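Local coordinates for protein putative cytidylyltransferase (Burkholderia pseudomallei, PDB 5X9Q) that probably transfers the adenylyl group of ATP to D-glycero-beta-D-manno-heptose 1-phosphate, giving ADP-heptose and diphosphate in the heptose biosynthesis pathway, at residues G43-L48 against A95-L100. Sequence-based numbering, arbitrary orientation.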
loop_
_atom_site.group_PDB
_atom_site.type_symbol
_atom_site.label_atom_id
_atom_site.label_comp_id
_atom_site.label_asym_id
_atom_site.label_seq_id
_atom_site.Cartn_x
_atom_site.Cartn_y
_atom_site.Cartn_z
ATOM N N GLY A 43 -4.690 12.473 7.804
ATOM C CA GLY A 43 -5.847 11.600 7.877
ATOM C C GLY A 43 -5.729 10.528 8.940
ATOM O O GLY A 43 -4.714 10.377 9.618
ATOM N N VAL A 44 -6.797 9.770 9.103
ATOM C CA VAL A 44 -6.772 8.688 10.060
ATOM C C VAL A 44 -6.108 7.483 9.395
ATOM O O VAL A 44 -5.199 6.863 9.955
ATOM C CB VAL A 44 -8.196 8.356 10.565
ATOM C CG1 VAL A 44 -8.133 7.190 11.502
ATOM C CG2 VAL A 44 -8.779 9.599 11.271
ATOM N N PHE A 45 -6.560 7.203 8.178
ATOM C CA PHE A 45 -6.073 6.097 7.380
ATOM C C PHE A 45 -6.166 4.784 8.163
ATOM O O PHE A 45 -5.181 4.036 8.212
ATOM C CB PHE A 45 -4.632 6.361 6.932
ATOM C CG PHE A 45 -4.478 7.583 6.062
ATOM C CD1 PHE A 45 -4.849 7.554 4.733
ATOM C CD2 PHE A 45 -3.940 8.746 6.567
ATOM C CE1 PHE A 45 -4.704 8.672 3.923
ATOM C CE2 PHE A 45 -3.782 9.866 5.758
ATOM C CZ PHE A 45 -4.170 9.826 4.441
ATOM N N ASP A 46 -7.343 4.514 8.753
ATOM C CA ASP A 46 -7.578 3.301 9.568
ATOM C C ASP A 46 -7.389 2.041 8.738
ATOM O O ASP A 46 -6.574 1.190 9.071
ATOM C CB ASP A 46 -8.987 3.288 10.183
ATOM C CG ASP A 46 -9.058 2.471 11.498
ATOM O OD1 ASP A 46 -8.026 1.886 11.906
ATOM O OD2 ASP A 46 -10.162 2.347 12.089
ATOM N N ILE A 47 -8.178 1.921 7.675
ATOM C CA ILE A 47 -8.029 0.856 6.681
ATOM C C ILE A 47 -7.758 1.476 5.325
ATOM O O ILE A 47 -8.585 2.238 4.828
ATOM C CB ILE A 47 -9.276 -0.042 6.577
ATOM C CG1 ILE A 47 -9.462 -0.816 7.873
ATOM C CG2 ILE A 47 -9.110 -1.072 5.478
ATOM C CD1 ILE A 47 -10.788 -1.503 7.944
ATOM N N LEU A 48 -6.595 1.177 4.744
ATOM C CA LEU A 48 -6.253 1.716 3.432
ATOM C C LEU A 48 -7.143 1.111 2.382
ATOM O O LEU A 48 -7.327 -0.107 2.343
ATOM C CB LEU A 48 -4.793 1.452 3.066
ATOM C CG LEU A 48 -3.694 2.362 3.589
ATOM C CD1 LEU A 48 -2.380 1.928 2.992
ATOM C CD2 LEU A 48 -3.987 3.760 3.141
ATOM N N ALA A 95 2.632 2.940 10.002
ATOM C CA ALA A 95 3.501 1.979 9.324
ATOM C C ALA A 95 2.996 1.614 7.916
ATOM O O ALA A 95 3.793 1.536 6.965
ATOM C CB ALA A 95 3.672 0.726 10.180
ATOM N N LEU A 96 1.685 1.405 7.774
ATOM C CA LEU A 96 1.101 1.098 6.470
ATOM C C LEU A 96 1.408 2.195 5.483
ATOM O O LEU A 96 1.855 1.923 4.371
ATOM C CB LEU A 96 -0.407 0.925 6.569
ATOM C CG LEU A 96 -0.942 -0.485 6.564
ATOM C CD1 LEU A 96 -0.941 -0.989 5.155
ATOM C CD2 LEU A 96 -0.043 -1.326 7.436
ATOM N N LEU A 97 1.183 3.441 5.893
ATOM C CA LEU A 97 1.473 4.586 5.034
ATOM C C LEU A 97 2.939 4.603 4.617
ATOM O O LEU A 97 3.269 4.872 3.451
ATOM C CB LEU A 97 1.100 5.878 5.762
ATOM C CG LEU A 97 -0.421 6.014 5.848
ATOM C CD1 LEU A 97 -0.871 6.966 6.933
ATOM C CD2 LEU A 97 -0.931 6.488 4.497
ATOM N N ALA A 98 3.831 4.301 5.553
ATOM C CA ALA A 98 5.252 4.362 5.251
ATOM C C ALA A 98 5.652 3.319 4.210
ATOM O O ALA A 98 6.618 3.513 3.472
ATOM C CB ALA A 98 6.075 4.194 6.522
ATOM N N ALA A 99 4.888 2.236 4.122
ATOM C CA ALA A 99 5.187 1.158 3.180
ATOM C C ALA A 99 4.902 1.587 1.754
ATOM O O ALA A 99 5.300 0.905 0.801
ATOM C CB ALA A 99 4.393 -0.092 3.521
ATOM N N LEU A 100 4.226 2.721 1.611
ATOM C CA LEU A 100 3.818 3.216 0.305
ATOM C C LEU A 100 4.963 3.888 -0.447
ATOM O O LEU A 100 5.727 4.684 0.116
ATOM C CB LEU A 100 2.664 4.204 0.473
ATOM C CG LEU A 100 1.406 3.546 1.032
ATOM C CD1 LEU A 100 0.323 4.574 1.312
ATOM C CD2 LEU A 100 0.923 2.473 0.043
#
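In this nucleotidyltransferase fold of the HUP class, the loop that leaves strand 38-43 of the parallel sheet and runs toward helix 50-62 packs, through Phe45 and Leu48, against the C-terminal part of helix 90-98 and Leu100, which follows. Leu97 meets Phe45 at about a right angle with both methyl groups: CD2 sits over one face of the ring in a CH-pi contact, 4.1 Å from the centroid and 15° off the normal, while CD1 comes within 3.6 Å of Phe45 CD2. With CG anti to the carbonyl carbon (chi1 -62°), Phe45 turns its ring under these methyls. The Phe45 ring also meets that of His52, the planes at about 60°. Leu48 inserts CD1 between two leucines, sliding past Leu96 with CD1 to CD1 at 3.9 Å and meeting Leu100 tip to tip, CD1 to CD1 at 4.1 Å. Its other methyl, CD2, lies 4.3 Å from Leu97 CD2. Val68 touches both Phe45 and Leu97, and Leu56 touches Leu97 and Leu100, extending the apolar cluster. Arg93 NH1, from the same helix, hydrogen-bonds Val44 O. The side-chain contact itself is wholly apolar, so burial of methyls and ring contributes, with that bond, to seating the loop on helix 90-98.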